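Local coordinates for MSHA biogenesis protein MshE (PDB 5HTL) that binds the second messenger cyclic di-GMP through its MshEN domain and probably takes part in biogenesis of the MSHA pilus, at residues A[81-86]-A[119-124]; A[89-94]-A[109-114]; A[103-108]-A[128-133]. One frame throughout, in Å; residues are numbered along the deposited sequence.

Interaction 1: A[81-86]-A[119-124]; sequences LLPEVH and LNQLPD
The carboxamide of Gln121 lies flat over one face of the His86 ring, with OE1 above the ring centre and 3.5 Å from His86 NE2. This amide-on-imidazole stack joins two helices of the MshEN domain, the start of helix 84-90 and the end of helix 112-121. The two planes are only 20° apart; Val85 CG2 lies against the opposite face of the imidazole, toward its rim, and Pro83 CG lies at its edge. In Gln121 the first torsion, with CG anti to the backbone N (chi1 -177°), sets CG against Leu82 CD1 at 3.6 Å, and the bend at chi2 swings the amide over the imidazole.

Beneath this polar layer, the buried Leu82 and Leu122 cross at about a right angle, their CD1 atoms 4.1 Å apart. Leu122, the first residue to leave the helix, continues inward onto Leu102, Ile104 and Phe127 of the sheet, while Leu82 rests on Val94. One water links two backbone carbonyls and the Gln121 amide: it donates to Leu81 O and to Gln121 O, and accepts from Gln121 NE2 at 3.0 Å, so the same amide that stacks on His86 also holds the water.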
# COMPACT_ATOMS: atom_id res chain seq x y z
N LEU A 81 14.34 -11.78 -10.29
CA LEU A 81 14.70 -10.38 -10.44
C LEU A 81 15.41 -9.83 -9.20
O LEU A 81 16.22 -8.91 -9.28
CB LEU A 81 13.46 -9.55 -10.78
CG LEU A 81 12.80 -10.01 -12.08
CD1 LEU A 81 11.49 -9.30 -12.36
CD2 LEU A 81 13.76 -9.86 -13.27
N LEU A 82 15.09 -10.41 -8.05
CA LEU A 82 15.83 -10.12 -6.83
C LEU A 82 16.70 -11.33 -6.53
O LEU A 82 16.19 -12.44 -6.33
CB LEU A 82 14.84 -9.89 -5.68
CG LEU A 82 15.38 -9.48 -4.32
CD1 LEU A 82 16.08 -8.15 -4.42
CD2 LEU A 82 14.25 -9.40 -3.31
N PRO A 83 18.03 -11.15 -6.51
CA PRO A 83 18.88 -12.31 -6.24
C PRO A 83 18.59 -12.91 -4.86
O PRO A 83 18.21 -12.17 -3.94
CB PRO A 83 20.30 -11.73 -6.28
CG PRO A 83 20.17 -10.50 -7.14
CD PRO A 83 18.81 -9.94 -6.81
N GLU A 84 18.77 -14.22 -4.74
CA GLU A 84 18.44 -14.94 -3.52
C GLU A 84 19.08 -14.35 -2.28
O GLU A 84 18.44 -14.26 -1.23
CB GLU A 84 18.81 -16.42 -3.65
CG GLU A 84 18.34 -17.25 -2.46
CD GLU A 84 18.73 -18.70 -2.56
OE1 GLU A 84 19.18 -19.12 -3.66
OE2 GLU A 84 18.61 -19.42 -1.55
N VAL A 85 20.35 -13.96 -2.36
CA VAL A 85 21.00 -13.43 -1.16
C VAL A 85 20.32 -12.16 -0.65
O VAL A 85 20.22 -11.95 0.56
CB VAL A 85 22.52 -13.18 -1.37
CG1 VAL A 85 23.27 -14.50 -1.57
CG2 VAL A 85 22.77 -12.24 -2.53
N HIS A 86 19.82 -11.34 -1.56
CA HIS A 86 19.13 -10.12 -1.16
C HIS A 86 17.70 -10.39 -0.69
O HIS A 86 17.24 -9.79 0.28
CB HIS A 86 19.17 -9.11 -2.29
CG HIS A 86 20.56 -8.67 -2.62
ND1 HIS A 86 21.33 -7.97 -1.72
CD2 HIS A 86 21.33 -8.88 -3.71
CE1 HIS A 86 22.53 -7.75 -2.26
NE2 HIS A 86 22.55 -8.29 -3.46
N LEU A 119 14.75 -0.81 -2.70
CA LEU A 119 14.68 0.24 -3.71
C LEU A 119 15.97 0.39 -4.51
O LEU A 119 15.95 0.55 -5.72
CB LEU A 119 14.35 1.58 -3.06
CG LEU A 119 12.89 1.89 -2.74
CD1 LEU A 119 12.78 2.92 -1.63
CD2 LEU A 119 12.21 2.39 -4.00
N ASN A 120 17.10 0.35 -3.81
CA ASN A 120 18.37 0.51 -4.50
C ASN A 120 18.76 -0.76 -5.26
O ASN A 120 19.53 -0.70 -6.22
CB ASN A 120 19.46 0.93 -3.52
CG ASN A 120 19.20 2.30 -2.92
OD1 ASN A 120 18.37 3.06 -3.42
ND2 ASN A 120 19.91 2.61 -1.84
N GLN A 121 18.20 -1.89 -4.84
CA GLN A 121 18.51 -3.19 -5.43
C GLN A 121 17.66 -3.50 -6.66
O GLN A 121 18.09 -4.23 -7.55
CB GLN A 121 18.32 -4.29 -4.38
CG GLN A 121 18.68 -5.70 -4.86
CD GLN A 121 20.15 -5.86 -5.21
OE1 GLN A 121 21.03 -5.31 -4.56
NE2 GLN A 121 20.42 -6.63 -6.27
N LEU A 122 16.46 -2.93 -6.72
CA LEU A 122 15.57 -3.14 -7.87
C LEU A 122 15.21 -1.80 -8.49
O LEU A 122 14.03 -1.46 -8.58
CB LEU A 122 14.29 -3.86 -7.42
CG LEU A 122 14.44 -5.30 -6.94
CD1 LEU A 122 13.22 -5.72 -6.11
CD2 LEU A 122 14.64 -6.24 -8.11
N PRO A 123 16.22 -1.02 -8.92
CA PRO A 123 15.90 0.32 -9.42
C PRO A 123 15.11 0.26 -10.73
O PRO A 123 15.13 -0.76 -11.42
CB PRO A 123 17.29 0.94 -9.65
CG PRO A 123 18.16 -0.21 -9.94
CD PRO A 123 17.65 -1.33 -9.07
N ASP A 124 14.40 1.34 -11.05
CA ASP A 124 13.51 1.37 -12.22
C ASP A 124 12.41 0.29 -12.24
O ASP A 124 11.84 0.01 -13.29
CB ASP A 124 14.27 1.32 -13.54
CG ASP A 124 15.65 1.92 -13.43
OD1 ASP A 124 15.82 2.92 -12.70
OD2 ASP A 124 16.56 1.37 -14.08
O HOH W 1 18.29 -6.92 -8.38

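Interaction 2: A[89-94]-A[109-114]; sequences RLRALV and PADLFA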
# COMPACT_ATOMS: atom_id res chain seq x y z
N ARG A 89 18.10 -11.70 2.82
CA ARG A 89 18.51 -10.64 3.75
C ARG A 89 17.36 -9.72 4.11
O ARG A 89 17.18 -9.35 5.28
CB ARG A 89 19.65 -9.79 3.17
CG ARG A 89 20.09 -8.64 4.10
CD ARG A 89 19.48 -7.31 3.66
NE ARG A 89 19.59 -6.20 4.61
CZ ARG A 89 18.65 -5.88 5.50
NH1 ARG A 89 17.54 -6.59 5.61
NH2 ARG A 89 18.84 -4.84 6.31
N LEU A 90 16.57 -9.36 3.09
CA LEU A 90 15.53 -8.35 3.22
C LEU A 90 14.18 -8.94 3.58
O LEU A 90 13.22 -8.20 3.82
CB LEU A 90 15.41 -7.59 1.89
CG LEU A 90 16.65 -6.80 1.49
CD1 LEU A 90 16.54 -6.29 0.06
CD2 LEU A 90 16.83 -5.64 2.46
N ARG A 91 14.11 -10.27 3.63
CA ARG A 91 12.85 -11.00 3.83
C ARG A 91 11.78 -10.48 2.87
O ARG A 91 10.68 -10.07 3.29
CB ARG A 91 12.42 -10.99 5.30
CG ARG A 91 13.46 -11.64 6.23
CD ARG A 91 13.06 -11.50 7.69
NE ARG A 91 13.09 -10.11 8.11
CZ ARG A 91 12.57 -9.66 9.25
NH1 ARG A 91 12.00 -10.50 10.10
NH2 ARG A 91 12.63 -8.37 9.54
N ALA A 92 12.10 -10.53 1.59
CA ALA A 92 11.26 -9.98 0.52
C ALA A 92 11.29 -10.93 -0.66
O ALA A 92 12.34 -11.45 -1.00
CB ALA A 92 11.78 -8.62 0.09
N LEU A 93 10.13 -11.17 -1.26
CA LEU A 93 10.02 -12.05 -2.42
C LEU A 93 9.22 -11.37 -3.51
O LEU A 93 8.10 -10.93 -3.29
CB LEU A 93 9.29 -13.35 -2.03
CG LEU A 93 9.11 -14.42 -3.11
CD1 LEU A 93 10.46 -15.03 -3.43
CD2 LEU A 93 8.14 -15.51 -2.66
N VAL A 94 9.80 -11.27 -4.71
CA VAL A 94 9.09 -10.75 -5.86
C VAL A 94 8.15 -11.83 -6.40
O VAL A 94 8.60 -12.90 -6.82
CB VAL A 94 10.06 -10.36 -6.99
CG1 VAL A 94 9.29 -9.74 -8.15
CG2 VAL A 94 11.12 -9.41 -6.47
N PRO A 109 6.87 -5.09 6.00
CA PRO A 109 6.81 -3.93 5.10
C PRO A 109 6.99 -2.59 5.84
O PRO A 109 7.20 -1.57 5.19
CB PRO A 109 5.41 -4.04 4.47
CG PRO A 109 4.66 -4.96 5.36
CD PRO A 109 5.64 -5.89 5.97
N ALA A 110 6.95 -2.61 7.17
CA ALA A 110 7.24 -1.43 7.99
C ALA A 110 8.74 -1.20 8.18
O ALA A 110 9.15 -0.19 8.76
CB ALA A 110 6.55 -1.55 9.34
N ASP A 111 9.55 -2.12 7.68
CA ASP A 111 11.01 -2.03 7.82
C ASP A 111 11.57 -1.10 6.75
O ASP A 111 11.87 -1.53 5.62
CB ASP A 111 11.63 -3.43 7.72
CG ASP A 111 13.14 -3.45 7.96
OD1 ASP A 111 13.72 -4.56 8.06
OD2 ASP A 111 13.77 -2.38 8.04
N LEU A 112 11.73 0.17 7.11
CA LEU A 112 12.15 1.18 6.15
C LEU A 112 13.62 1.05 5.77
O LEU A 112 14.02 1.43 4.68
CB LEU A 112 11.85 2.57 6.69
CG LEU A 112 10.36 2.85 6.91
CD1 LEU A 112 10.13 4.29 7.35
CD2 LEU A 112 9.58 2.54 5.64
N PHE A 113 14.42 0.52 6.69
CA PHE A 113 15.81 0.22 6.39
C PHE A 113 15.86 -0.83 5.27
O PHE A 113 16.59 -0.66 4.29
CB PHE A 113 16.50 -0.29 7.66
CG PHE A 113 18.00 -0.32 7.57
CD1 PHE A 113 18.73 0.86 7.58
CD2 PHE A 113 18.67 -1.53 7.50
CE1 PHE A 113 20.11 0.84 7.51
CE2 PHE A 113 20.06 -1.55 7.42
CZ PHE A 113 20.77 -0.37 7.44
N ALA A 114 15.06 -1.89 5.39
CA ALA A 114 14.97 -2.90 4.33
C ALA A 114 14.36 -2.33 3.05
O ALA A 114 14.78 -2.68 1.95
CB ALA A 114 14.20 -4.13 4.81
O HOH W 2 16.40 -4.92 8.09
O HOH W 3 12.75 -6.81 6.79
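Arg89 brings its guanidinium edge-on to the edge of the Phe113 ring, NH2 standing 3.5 Å from Phe113 CD2. NH2 lies near the plane of the ring, not over a face, and the two planes are inclined by 45°. Beside it, Leu90 CD2 packs on the small side chain of Ala114, 3.8 Å from its CB, and also touches Ala114 O; the backbones are close here, the CA atoms of Leu90 and Ala114 5.6 Å apart.

The charged groups meet through water. A kink at chi2 (-100°) in the Arg89 chain turns NH2 toward a water that donates to Asp111 OD1 at 2.7 Å. A second water accepts from Arg91 NH2 and lies 2.8 Å from the same OD1. Arg91 NH2 itself remains 4.2 Å from Asp111 OD1, beyond salt-bridge range, and its NH1 is paired with Glu134. Two arginines near this carboxylate would be expected to favour its charged form.

What positions Asp111 is its place at the N-cap of helix 112-121: OD2 accepts from Ala114 N at 3.0 Å, the N-H meeting the carboxylate from above its plane. The two carboxylate oxygens thus divide the work, one capping the helix and the other facing the waters. Ala110, just before it, touches bound cyclic di-GMP. Across the contact, Arg91, with positive phi, is the C-prime residue of a Schellman motif that ends helix 84-90 and turns the chain into strand 92-98.

The contact therefore sets the C-terminal end of helix 84-90 against the first turn of helix 112-121. Leu90 continues onto Ala117 and Leu118 of that helix, and Ala114 reaches Met106 on strand 101-106.

Interaction 3: A[103-108]-A[128-133]; sequences RIAMSD and EFVIAP. With C2E (9,9'-[(2R,3R,3aS,5S,7aR,9R,10R,10aS,12S,14aR)-3,5,10,12-tetrahydroxy-5,12-dioxidooctahydro-2H,7H-difuro[3,2-d:3',2'-j][1,3,7,9,2,8]tetraoxadiphosphacyclododecine-2,9-diyl]bis(2-amino-1,9-dihydro-6H-purin-6-one)), chain C.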
# COMPACT_ATOMS: atom_id res chain seq x y z
N ARG A 103 5.16 -6.78 -7.69
CA ARG A 103 4.47 -7.07 -6.45
C ARG A 103 5.47 -7.80 -5.57
O ARG A 103 6.02 -8.81 -5.97
CB ARG A 103 3.24 -7.92 -6.70
CG ARG A 103 2.48 -8.30 -5.43
CD ARG A 103 1.09 -8.85 -5.72
NE ARG A 103 0.26 -7.81 -6.30
CZ ARG A 103 -0.08 -7.76 -7.58
NH1 ARG A 103 0.29 -8.72 -8.42
NH2 ARG A 103 -0.83 -6.75 -8.02
N ILE A 104 5.64 -7.30 -4.35
CA ILE A 104 6.65 -7.84 -3.45
C ILE A 104 6.02 -8.20 -2.11
O ILE A 104 5.43 -7.35 -1.43
CB ILE A 104 7.80 -6.83 -3.22
CG1 ILE A 104 8.45 -6.46 -4.57
CG2 ILE A 104 8.83 -7.39 -2.25
CD1 ILE A 104 9.67 -5.56 -4.44
N ALA A 105 6.17 -9.47 -1.73
CA ALA A 105 5.74 -9.93 -0.41
C ALA A 105 6.87 -9.73 0.58
O ALA A 105 8.00 -10.11 0.31
CB ALA A 105 5.33 -11.40 -0.47
N MSE A 106 6.58 -9.09 1.71
CA MSE A 106 7.59 -8.91 2.76
C MSE A 106 7.05 -9.37 4.09
O MSE A 106 5.86 -9.28 4.35
CB MSE A 106 7.97 -7.44 2.89
CG MSE A 106 8.65 -6.88 1.69
SE MSE A 106 9.16 -5.05 2.05
CE MSE A 106 10.59 -5.36 3.32
N SER A 107 7.94 -9.83 4.96
CA SER A 107 7.55 -10.20 6.31
C SER A 107 7.38 -8.92 7.14
O SER A 107 6.57 -8.87 8.06
CB SER A 107 8.62 -11.08 6.95
OG SER A 107 9.70 -10.29 7.38
N ASP A 108 8.14 -7.89 6.80
CA ASP A 108 8.04 -6.62 7.51
C ASP A 108 8.04 -5.42 6.56
O ASP A 108 9.06 -4.79 6.35
CB ASP A 108 9.16 -6.49 8.55
CG ASP A 108 8.99 -5.27 9.43
OD1 ASP A 108 7.97 -4.58 9.31
OD2 ASP A 108 9.91 -5.02 10.25
N GLU A 128 4.48 -2.78 -5.44
CA GLU A 128 3.28 -2.94 -4.64
C GLU A 128 3.63 -3.92 -3.54
O GLU A 128 4.14 -5.00 -3.83
CB GLU A 128 2.14 -3.51 -5.49
CG GLU A 128 1.73 -2.67 -6.69
CD GLU A 128 0.62 -3.33 -7.49
OE1 GLU A 128 0.52 -3.08 -8.71
OE2 GLU A 128 -0.15 -4.12 -6.90
N PHE A 129 3.35 -3.56 -2.29
CA PHE A 129 3.72 -4.41 -1.15
C PHE A 129 2.55 -5.20 -0.59
O PHE A 129 1.42 -4.70 -0.52
CB PHE A 129 4.34 -3.59 -0.01
CG PHE A 129 5.65 -2.94 -0.36
CD1 PHE A 129 6.77 -3.71 -0.60
CD2 PHE A 129 5.75 -1.56 -0.43
CE1 PHE A 129 7.99 -3.10 -0.92
CE2 PHE A 129 6.95 -0.95 -0.74
CZ PHE A 129 8.07 -1.72 -0.99
N VAL A 130 2.83 -6.43 -0.19
CA VAL A 130 1.88 -7.25 0.55
C VAL A 130 2.65 -7.90 1.69
O VAL A 130 3.88 -7.98 1.66
CB VAL A 130 1.20 -8.31 -0.35
CG1 VAL A 130 0.51 -7.66 -1.56
CG2 VAL A 130 2.19 -9.35 -0.82
N ILE A 131 1.94 -8.30 2.73
CA ILE A 131 2.58 -8.93 3.88
C ILE A 131 2.29 -10.44 3.91
O ILE A 131 1.19 -10.89 3.56
CB ILE A 131 2.17 -8.21 5.21
CG1 ILE A 131 3.04 -8.68 6.38
CG2 ILE A 131 0.70 -8.40 5.52
CD1 ILE A 131 2.84 -7.85 7.65
N ALA A 132 3.29 -11.22 4.32
CA ALA A 132 3.10 -12.65 4.52
C ALA A 132 3.85 -13.05 5.78
O ALA A 132 4.79 -12.37 6.18
CB ALA A 132 3.63 -13.42 3.31
N PRO A 133 3.42 -14.15 6.43
CA PRO A 133 4.20 -14.64 7.57
C PRO A 133 5.63 -15.01 7.19
O PRO A 133 5.89 -15.52 6.08
CB PRO A 133 3.44 -15.90 7.99
CG PRO A 133 2.04 -15.67 7.49
CD PRO A 133 2.19 -14.92 6.22
P1 C2E C . 3.93 3.47 14.53
O2P C2E C . 2.75 2.57 14.84
O1P C2E C . 3.52 4.74 13.82
O5' C2E C . 4.65 3.80 15.90
C5' C2E C . 5.86 4.49 16.04
C4' C2E C . 6.44 4.44 17.38
O4' C2E C . 5.59 5.05 18.31
C3' C2E C . 6.61 3.02 17.86
O3' C2E C . 7.91 2.57 17.58
C2' C2E C . 6.29 3.07 19.22
O2' C2E C . 7.48 3.26 20.01
C1' C2E C . 5.36 4.21 19.40
N9 C2E C . 3.99 3.79 19.34
C8 C2E C . 3.24 2.97 18.61
N7 C2E C . 1.99 3.08 19.08
C5 C2E C . 1.98 3.97 20.12
C6 C2E C . 0.94 4.44 20.93
O6 C2E C . -0.32 3.99 20.77
N1 C2E C . 1.22 5.33 21.89
C2 C2E C . 2.47 5.78 22.05
N2 C2E C . 2.69 6.73 23.09
N3 C2E C . 3.50 5.37 21.29
C4 C2E C . 3.29 4.46 20.31
P11 C2E C . 8.19 1.07 17.14
O21 C2E C . 9.69 0.80 17.10
O11 C2E C . 7.58 0.18 18.19
O5A C2E C . 7.47 0.71 15.81
C5A C2E C . 7.79 1.36 14.59
C4A C2E C . 6.84 1.20 13.52
O4A C2E C . 6.83 -0.19 13.06
C3A C2E C . 5.44 1.46 13.94
O3A C2E C . 4.97 2.75 13.59
C2A C2E C . 4.63 0.41 13.29
O2A C2E C . 4.16 0.77 12.04
C1A C2E C . 5.54 -0.75 13.12
N91 C2E C . 5.58 -1.75 14.18
C81 C2E C . 5.34 -1.61 15.49
N71 C2E C . 5.53 -2.78 16.12
C51 C2E C . 5.92 -3.69 15.20
C61 C2E C . 6.28 -5.04 15.21
O61 C2E C . 6.29 -5.78 16.39
N11 C2E C . 6.62 -5.65 14.08
C21 C2E C . 6.63 -4.98 12.93
N21 C2E C . 7.00 -5.71 11.78
N31 C2E C . 6.31 -3.68 12.85
C41 C2E C . 5.96 -3.03 13.98
O HOH W 4 5.04 -10.98 8.69
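The side chains of Arg103 and Glu128 meet at a slant on neighbouring parallel strands, whose backbone ladder continues from a Glu128 bond with Leu102. Ile104 N donates to Glu128 O at 2.8 Å and Val130 N to Ile104 O; Met106 N then donates to Val130 O at 2.9 Å, and Ala132 N closes the ladder on Met106 O. Ile104 and Met106 thus each use both N-H and C=O toward the partner strand, as expected in a parallel pair. In the last bond the donor, Ala132 N, sits above the Met106 carbonyl plane, 42° out of it, at a longer 3.2 Å. Beyond it one water takes over, donating to Ser107 O at 2.7 Å and to Ala132 O.

On the face carrying Arg103, Ala105 and Val130, Arg103 NH2 forms a salt bridge with Glu128 OE2 at 2.9 Å. Its hydrogen bond is weak, the N-H...O angle being 128° and the guanidinium and carboxylate planes 81° apart. Val130 CG2 rests on Ala105 CB. On the other face the selenium of selenomethionine Met106 makes an oblique Met-aromatic contact with Phe129, 4.5 Å from the ring centroid.

Past the strand end, Asp108 OD1 accepts from the guanine amino group N21 of cyclic di-GMP at 2.9 Å, and more weakly from Ala110 N.

The two strands belong to a beta-alpha-beta crossover in which helix 112-121 packs on the Ile104, Met106 and Phe129 face through Ala114, Gln115 and Leu118. Strand 92-98 runs antiparallel along the other side of strand 101-106, and helix 134-144 packs against Ser107 and Ala132.

From the N-terminal side, segment 81-86 opens the loop that interaction 1 closes only at 119-124, spanning the entry into helix 84-90 and the exit from helix 112-121. Interaction 2 is nested within it, joining the far ends of the same two helices, so the pair is tied at both ends. Interaction 3 crosses both: it begins between the segments of interaction 2 and closes at 128-133, after interaction 1. A probable hydrogen bond from Leu93 N to Ala105 O links strands 92-98 and 101-106, and another, from Ser107 N to Arg91 O, lies just beyond their ends. Leu82 CD2 packs on Ala92 O at 3.6 Å, joining interactions 1 and 2.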